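Local coordinates for protein rhamnosidase B (Bacillus sp., PDB 2OKX) that hydrolyses terminal alpha-L-rhamnose residues from rhamnosides as a glycoside hydrolase of family 78, probably with inversion at the anomeric carbon, at residues 95-98 with 99-103; 191-195 with 196-200; 595-598 with 599-603. One frame throughout, in Å; residues are numbered along the deposited sequence.

In the fold
The three contacts come in series along the chain, each a local arrangement within one continuous run of residues. Contact 1 rounds the end of strand 87-96 in the N-terminal region; contact 2 follows strand 189-192, at the margin of a mixed sheet; contact 3 lies wholly on helix 595-603 of the six-hairpin glycosidase domain. Contact 1 stands apart, its centre about 20 Å from that of contact 2 and 22 Å from that of contact 3. Contacts 2 and 3 touch, with centres about 12 Å apart: Asp194 and Arg599 form a salt bridge, and Ile195 and Pro196 pack on Arg599 and Glu595. Residues some 400 positions apart thus join a beta domain to the helical one.

Contact 1 of 3, residues 95-98 with 99-103; sequences LHFG and VSNFY
Phe97 and Asn101 carry the side-chain packing where the chain leaves its strand and turns. The amide nitrogen of the asparagine comes in obliquely against the phenyl ring, Asn101 ND2 lying 3.7 Å from Phe97 CD2 and almost as near to CE2, with amide and ring planes inclined by 59°. Farther along the same ring, Phe97 CE2 comes to the edge of the Tyr103 ring, 4.4 Å from CE1, a loose apolar touch. The backbone is met as well: Phe97 CB rests 3.6 Å from Val99 O, and Gly98, with a positive phi of 70°, makes the bend between them.

Among polar contacts, Asn101 OD1 accepts the backbone N-H of Tyr103 at 2.8 Å, closing an Asx turn. CG of Asn101 sits between its own backbone N and carbonyl carbon (chi1 57°), which sets OD1 at the Tyr103 backbone and ND2 at the phenyl ring. The Tyr103 hydroxyl is hydrogen-bonded to Gln148 NE2.

Strand 87-96, a member of the seven-stranded antiparallel sheet, ends just before Phe97, whose ring also meets Tyr104 edge-to-face; the loop then runs on to strand 110-117, with Phe102 against His310 and Trp622.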
loop_
_atom_site.group_PDB
_atom_site.type_symbol
_atom_site.label_atom_id
_atom_site.label_comp_id
_atom_site.label_asym_id
_atom_site.label_seq_id
_atom_site.Cartn_x
_atom_site.Cartn_y
_atom_site.Cartn_z
ATOM N N LEU A 95 -12.720 -14.084 -3.609
ATOM C CA LEU A 95 -13.125 -12.688 -3.699
ATOM C C LEU A 95 -12.803 -12.240 -5.118
ATOM O O LEU A 95 -11.652 -12.319 -5.538
ATOM C CB LEU A 95 -12.330 -11.810 -2.721
ATOM C CG LEU A 95 -12.421 -12.001 -1.205
ATOM C CD1 LEU A 95 -11.698 -13.282 -0.792
ATOM C CD2 LEU A 95 -11.787 -10.796 -0.518
ATOM N N HIS A 96 -13.809 -11.811 -5.873
ATOM C CA HIS A 96 -13.538 -11.325 -7.221
ATOM C C HIS A 96 -13.841 -9.837 -7.246
ATOM O O HIS A 96 -14.972 -9.427 -7.012
ATOM C CB HIS A 96 -14.392 -12.028 -8.275
ATOM C CG HIS A 96 -14.066 -11.595 -9.668
ATOM N ND1 HIS A 96 -12.894 -11.956 -10.297
ATOM C CD2 HIS A 96 -14.692 -10.732 -10.502
ATOM C CE1 HIS A 96 -12.809 -11.327 -11.455
ATOM N NE2 HIS A 96 -13.887 -10.578 -11.604
ATOM N N PHE A 97 -12.827 -9.031 -7.535
ATOM C CA PHE A 97 -12.993 -7.584 -7.548
ATOM C C PHE A 97 -13.839 -7.064 -8.706
ATOM O O PHE A 97 -14.681 -6.189 -8.515
ATOM C CB PHE A 97 -11.622 -6.895 -7.571
ATOM C CG PHE A 97 -10.728 -7.270 -6.416
ATOM C CD1 PHE A 97 -11.252 -7.457 -5.139
ATOM C CD2 PHE A 97 -9.354 -7.403 -6.600
ATOM C CE1 PHE A 97 -10.420 -7.771 -4.057
ATOM C CE2 PHE A 97 -8.513 -7.715 -5.528
ATOM C CZ PHE A 97 -9.048 -7.897 -4.255
ATOM N N GLY A 98 -13.605 -7.596 -9.903
ATOM C CA GLY A 98 -14.349 -7.145 -11.068
ATOM C C GLY A 98 -13.939 -5.738 -11.467
ATOM O O GLY A 98 -14.576 -5.101 -12.309
ATOM N N VAL A 99 -12.863 -5.255 -10.854
ATOM C CA VAL A 99 -12.342 -3.914 -11.113
ATOM C C VAL A 99 -10.825 -3.967 -10.975
ATOM O O VAL A 99 -10.307 -4.583 -10.043
ATOM C CB VAL A 99 -12.899 -2.898 -10.088
ATOM C CG1 VAL A 99 -12.291 -1.524 -10.315
ATOM C CG2 VAL A 99 -14.413 -2.832 -10.191
ATOM N N SER A 100 -10.111 -3.337 -11.901
ATOM C CA SER A 100 -8.652 -3.335 -11.839
ATOM C C SER A 100 -8.144 -2.390 -10.750
ATOM O O SER A 100 -8.821 -1.427 -10.395
ATOM C CB SER A 100 -8.059 -2.905 -13.189
ATOM O OG SER A 100 -8.359 -3.832 -14.223
ATOM N N ASN A 101 -6.961 -2.682 -10.204
ATOM C CA ASN A 101 -6.349 -1.814 -9.198
ATOM C C ASN A 101 -4.822 -1.856 -9.338
ATOM O O ASN A 101 -4.311 -2.323 -10.356
ATOM C CB ASN A 101 -6.796 -2.179 -7.766
ATOM C CG ASN A 101 -6.504 -3.626 -7.388
ATOM O OD1 ASN A 101 -5.420 -4.150 -7.644
ATOM N ND2 ASN A 101 -7.475 -4.270 -6.746
ATOM N N PHE A 102 -4.101 -1.364 -8.334
ATOM C CA PHE A 102 -2.636 -1.318 -8.384
ATOM C C PHE A 102 -1.920 -2.643 -8.113
ATOM O O PHE A 102 -0.690 -2.691 -8.137
ATOM C CB PHE A 102 -2.099 -0.266 -7.404
ATOM C CG PHE A 102 -2.421 1.162 -7.773
ATOM C CD1 PHE A 102 -3.563 1.482 -8.505
ATOM C CD2 PHE A 102 -1.634 2.204 -7.282
ATOM C CE1 PHE A 102 -3.924 2.817 -8.733
ATOM C CE2 PHE A 102 -1.983 3.538 -7.500
ATOM C CZ PHE A 102 -3.135 3.847 -8.227
ATOM N N TYR A 103 -2.668 -3.705 -7.820
ATOM C CA TYR A 103 -2.052 -5.012 -7.590
ATOM C C TYR A 103 -2.897 -6.157 -8.141
ATOM O O TYR A 103 -2.762 -7.312 -7.729
ATOM C CB TYR A 103 -1.728 -5.240 -6.096
ATOM C CG TYR A 103 -2.824 -4.951 -5.078
ATOM C CD1 TYR A 103 -4.020 -5.676 -5.068
ATOM C CD2 TYR A 103 -2.625 -4.000 -4.071
ATOM C CE1 TYR A 103 -4.984 -5.467 -4.077
ATOM C CE2 TYR A 103 -3.579 -3.785 -3.076
ATOM C CZ TYR A 103 -4.756 -4.524 -3.083
ATOM O OH TYR A 103 -5.691 -4.325 -2.089
#

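Contact 2 of 3, residues 191-195 with 196-200; sequences VPRDI and PFLTE
Arg193 reaches over the turn that follows it and grips the backbone at Pro196, with Phe197 against its head group. From CB the chain sets out with CG anti to the backbone N (chi1 -177°) and stays extended as far as NE, which carries the guanidinium across the bend. CD is the first atom to meet the ring, 3.9 Å from Phe197 CE1. NE faces two carbonyls: it makes weak hydrogen bonds to Ile195 O, at 2.8 Å, and to Pro196 O, at 3.1 Å. Phe197 CD1 stands 3.5 Å from CZ, above the centre of one guanidinium face, with the two planes inclined by 47°. NH2 donates to Pro196 O as well, 3.1 Å away and close to the guanidinium plane, so this one oxygen takes two donors at the group's edge. Leu198 CG borders NH2 at 4.0 Å. NH1, beside Phe197 CD1 and CE1, forms a salt bridge with Asp74 of strand 70-77. Replacing Arg193 with an alanine would probably leave Pro196 O without these two donors and Asp74 without this positive partner, and open a gap beside Phe197.

Next to this, Ile195 CG1 lies 3.6 Å from Pro196 O. Phe197 also stacks on Tyr76. The arrangement is an arginine side chain hydrogen-bonded to main-chain carbonyls of the loop between strand 189-192, at the margin of the N-terminal mixed sheet, and strand 201-203. There Ile195 and Pro196 meet helix 595-603, so the arrangement belongs to an interdomain seam between a beta-sheet domain and the helical glycosidase domain.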
loop_
_atom_site.group_PDB
_atom_site.type_symbol
_atom_site.label_atom_id
_atom_site.label_comp_id
_atom_site.label_asym_id
_atom_site.label_seq_id
_atom_site.Cartn_x
_atom_site.Cartn_y
_atom_site.Cartn_z
ATOM N N VAL A 191 1.955 -20.138 -13.095
ATOM C CA VAL A 191 3.326 -20.301 -12.625
ATOM C C VAL A 191 3.373 -20.499 -11.112
ATOM O O VAL A 191 2.608 -19.882 -10.371
ATOM C CB VAL A 191 4.181 -19.071 -13.014
ATOM C CG1 VAL A 191 3.532 -17.801 -12.496
ATOM C CG2 VAL A 191 5.581 -19.207 -12.454
ATOM N N PRO A 192 4.276 -21.371 -10.635
ATOM C CA PRO A 192 4.392 -21.630 -9.198
ATOM C C PRO A 192 4.840 -20.447 -8.336
ATOM O O PRO A 192 5.777 -19.727 -8.678
ATOM C CB PRO A 192 5.373 -22.802 -9.139
ATOM C CG PRO A 192 6.231 -22.583 -10.349
ATOM C CD PRO A 192 5.211 -22.219 -11.396
ATOM N N ARG A 193 4.142 -20.266 -7.216
ATOM C CA ARG A 193 4.439 -19.212 -6.247
ATOM C C ARG A 193 5.955 -19.184 -6.036
ATOM O O ARG A 193 6.558 -20.223 -5.759
ATOM C CB ARG A 193 3.729 -19.544 -4.931
ATOM C CG ARG A 193 3.881 -18.511 -3.831
ATOM C CD ARG A 193 3.579 -19.120 -2.471
ATOM N NE ARG A 193 3.634 -18.116 -1.413
ATOM C CZ ARG A 193 2.591 -17.397 -1.007
ATOM N NH1 ARG A 193 1.399 -17.574 -1.563
ATOM N NH2 ARG A 193 2.747 -16.485 -0.056
ATOM N N ASP A 194 6.576 -18.013 -6.166
ATOM C CA ASP A 194 8.026 -17.926 -6.003
ATOM C C ASP A 194 8.545 -17.430 -4.648
ATOM O O ASP A 194 9.643 -16.875 -4.559
ATOM C CB ASP A 194 8.643 -17.090 -7.139
ATOM C CG ASP A 194 7.971 -15.739 -7.314
ATOM O OD1 ASP A 194 8.483 -14.925 -8.110
ATOM O OD2 ASP A 194 6.936 -15.490 -6.666
ATOM N N ILE A 195 7.752 -17.633 -3.599
ATOM C CA ILE A 195 8.138 -17.264 -2.236
ATOM C C ILE A 195 7.383 -18.165 -1.270
ATOM O O ILE A 195 6.360 -18.747 -1.624
ATOM C CB ILE A 195 7.772 -15.800 -1.857
ATOM C CG1 ILE A 195 6.301 -15.524 -2.179
ATOM C CG2 ILE A 195 8.706 -14.824 -2.534
ATOM C CD1 ILE A 195 5.730 -14.328 -1.432
ATOM N N PRO A 196 7.887 -18.304 -0.035
ATOM C CA PRO A 196 7.189 -19.150 0.936
ATOM C C PRO A 196 5.876 -18.475 1.312
ATOM O O PRO A 196 5.578 -17.383 0.824
ATOM C CB PRO A 196 8.175 -19.220 2.101
ATOM C CG PRO A 196 8.900 -17.911 2.012
ATOM C CD PRO A 196 9.138 -17.769 0.525
ATOM N N PHE A 197 5.091 -19.116 2.173
ATOM C CA PHE A 197 3.812 -18.558 2.587
ATOM C C PHE A 197 3.960 -17.466 3.642
ATOM O O PHE A 197 4.947 -17.420 4.374
ATOM C CB PHE A 197 2.897 -19.671 3.108
ATOM C CG PHE A 197 2.379 -20.585 2.025
ATOM C CD1 PHE A 197 1.587 -20.085 0.997
ATOM C CD2 PHE A 197 2.688 -21.941 2.031
ATOM C CE1 PHE A 197 1.106 -20.921 -0.013
ATOM C CE2 PHE A 197 2.211 -22.787 1.026
ATOM C CZ PHE A 197 1.418 -22.272 0.002
ATOM N N LEU A 198 2.969 -16.582 3.709
ATOM C CA LEU A 198 2.994 -15.489 4.670
ATOM C C LEU A 198 2.637 -15.991 6.062
ATOM O O LEU A 198 2.095 -17.086 6.230
ATOM C CB LEU A 198 2.008 -14.386 4.260
ATOM C CG LEU A 198 2.162 -13.757 2.866
ATOM C CD1 LEU A 198 1.287 -12.508 2.777
ATOM C CD2 LEU A 198 3.617 -13.391 2.611
ATOM N N THR A 199 2.953 -15.185 7.065
ATOM C CA THR A 199 2.643 -15.541 8.436
ATOM C C THR A 199 1.197 -15.152 8.686
ATOM O O THR A 199 0.564 -14.497 7.869
ATOM C CB THR A 199 3.472 -14.722 9.448
ATOM O OG1 THR A 199 3.027 -13.361 9.414
ATOM C CG2 THR A 199 4.948 -14.764 9.115
ATOM N N GLU A 200 0.677 -15.579 9.823
ATOM C CA GLU A 200 -0.652 -15.194 10.251
ATOM C C GLU A 200 -0.668 -15.518 11.732
ATOM O O GLU A 200 -0.810 -16.673 12.129
ATOM C CB GLU A 200 -1.763 -15.937 9.497
ATOM C CG GLU A 200 -3.153 -15.419 9.898
ATOM C CD GLU A 200 -4.211 -15.541 8.803
ATOM O OE1 GLU A 200 -5.411 -15.540 9.145
ATOM O OE2 GLU A 200 -3.850 -15.619 7.607
#

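Contact 3 of 3, residues 595-598 with 599-603; sequences EIVE and RCLNL
Glu595 opens the run by offering its carbonyl to the backbone of Arg599: Arg599 N to Glu595 O measures 3.0 Å, and Arg599 CB packs against the same oxygen. Ile596 O accepts from Cys600 N, while Ile596 CG1 lies 4.3 Å from Cys600 SG. At Val597 the i to i+4 pattern becomes a side-chain contact as well. Leu601 N lies nearly in line with the Val597 carbonyl, 3.0 Å from Val597 O, and the side chains of Val597 and Leu601 lie side by side, pointing the same way, with CG1 and CD1 4.0 Å apart.

This is regular alpha-helix within the six-hairpin glycosidase domain, an alpha barrel, and its apolar side faces helix neighbours: Val597 leans on helices 577-590 and 627-644, Leu601 on 627-644 and 647-665. Glu598 ends the segment. Its carbonyl receives Asn602 N at 2.9 Å, and its CG, anti to the backbone N (chi1 -177°), comes within 3.4 Å of Asn602 OD1, the carboxylate and amide planes standing 80° apart. The carboxylate forms a salt bridge through OE1 with Arg652 of helix 647-665, and Arg599, with Leu603 CD1 over one guanidinium face, offset toward its rim, makes a salt bridge through NH2 with Asp563 besides the one to Asp194.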
loop_
_atom_site.group_PDB
_atom_site.type_symbol
_atom_site.label_atom_id
_atom_site.label_comp_id
_atom_site.label_asym_id
_atom_site.label_seq_id
_atom_site.Cartn_x
_atom_site.Cartn_y
_atom_site.Cartn_z
ATOM N N GLU A 595 14.462 -14.242 -1.132
ATOM C CA GLU A 595 13.466 -14.657 -2.112
ATOM C C GLU A 595 12.450 -13.575 -2.449
ATOM O O GLU A 595 12.070 -13.424 -3.606
ATOM C CB GLU A 595 12.753 -15.935 -1.655
ATOM C CG GLU A 595 13.662 -17.160 -1.645
ATOM C CD GLU A 595 12.894 -18.466 -1.533
ATOM O OE1 GLU A 595 13.541 -19.525 -1.399
ATOM O OE2 GLU A 595 11.647 -18.438 -1.589
ATOM N N ILE A 596 12.020 -12.811 -1.449
ATOM C CA ILE A 596 11.059 -11.749 -1.701
ATOM C C ILE A 596 11.684 -10.688 -2.610
ATOM O O ILE A 596 11.016 -10.116 -3.463
ATOM C CB ILE A 596 10.581 -11.099 -0.376
ATOM C CG1 ILE A 596 9.584 -9.977 -0.673
ATOM C CG2 ILE A 596 11.776 -10.574 0.412
ATOM C CD1 ILE A 596 8.992 -9.321 0.576
ATOM N N VAL A 597 12.974 -10.431 -2.436
ATOM C CA VAL A 597 13.644 -9.436 -3.257
ATOM C C VAL A 597 13.676 -9.879 -4.721
ATOM O O VAL A 597 13.295 -9.115 -5.608
ATOM C CB VAL A 597 15.089 -9.179 -2.774
ATOM C CG1 VAL A 597 15.748 -8.143 -3.659
ATOM C CG2 VAL A 597 15.077 -8.710 -1.314
ATOM N N GLU A 598 14.117 -11.106 -4.982
ATOM C CA GLU A 598 14.167 -11.571 -6.363
ATOM C C GLU A 598 12.774 -11.605 -6.983
ATOM O O GLU A 598 12.598 -11.238 -8.146
ATOM C CB GLU A 598 14.807 -12.958 -6.469
ATOM C CG GLU A 598 14.913 -13.409 -7.925
ATOM C CD GLU A 598 15.697 -14.687 -8.121
ATOM O OE1 GLU A 598 15.632 -15.235 -9.240
ATOM O OE2 GLU A 598 16.377 -15.139 -7.175
ATOM N N ARG A 599 11.784 -12.041 -6.210
ATOM C CA ARG A 599 10.411 -12.091 -6.710
ATOM C C ARG A 599 9.994 -10.713 -7.206
ATOM O O ARG A 599 9.420 -10.581 -8.280
ATOM C CB ARG A 599 9.443 -12.556 -5.613
ATOM C CG ARG A 599 7.972 -12.311 -5.954
ATOM C CD ARG A 599 7.018 -12.875 -4.908
ATOM N NE ARG A 599 5.703 -12.242 -5.007
ATOM C CZ ARG A 599 4.866 -12.388 -6.031
ATOM N NH1 ARG A 599 5.196 -13.165 -7.058
ATOM N NH2 ARG A 599 3.713 -11.728 -6.039
ATOM N N CYS A 600 10.294 -9.684 -6.422
ATOM C CA CYS A 600 9.936 -8.324 -6.801
ATOM C C CYS A 600 10.689 -7.850 -8.036
ATOM O O CYS A 600 10.097 -7.251 -8.935
ATOM C CB CYS A 600 10.188 -7.366 -5.635
ATOM S SG CYS A 600 9.039 -7.620 -4.253
ATOM N N LEU A 601 11.992 -8.112 -8.077
ATOM C CA LEU A 601 12.803 -7.701 -9.215
ATOM C C LEU A 601 12.318 -8.373 -10.502
ATOM O O LEU A 601 12.325 -7.761 -11.569
ATOM C CB LEU A 601 14.275 -8.045 -8.969
ATOM C CG LEU A 601 14.937 -7.389 -7.752
ATOM C CD1 LEU A 601 16.378 -7.861 -7.643
ATOM C CD2 LEU A 601 14.880 -5.877 -7.872
ATOM N N ASN A 602 11.891 -9.628 -10.393
ATOM C CA ASN A 602 11.409 -10.383 -11.548
ATOM C C ASN A 602 10.046 -9.916 -12.063
ATOM O O ASN A 602 9.719 -10.128 -13.229
ATOM C CB ASN A 602 11.333 -11.881 -11.212
ATOM C CG ASN A 602 12.700 -12.548 -11.169
ATOM O OD1 ASN A 602 12.859 -13.624 -10.590
ATOM N ND2 ASN A 602 13.689 -11.918 -11.792
ATOM N N LEU A 603 9.251 -9.286 -11.202
ATOM C CA LEU A 603 7.925 -8.816 -11.608
ATOM C C LEU A 603 7.952 -7.562 -12.482
ATOM O O LEU A 603 7.062 -7.357 -13.314
ATOM C CB LEU A 603 7.055 -8.541 -10.374
ATOM C CG LEU A 603 6.454 -9.739 -9.630
ATOM C CD1 LEU A 603 5.793 -9.275 -8.330
ATOM C CD2 LEU A 603 5.430 -10.428 -10.527
#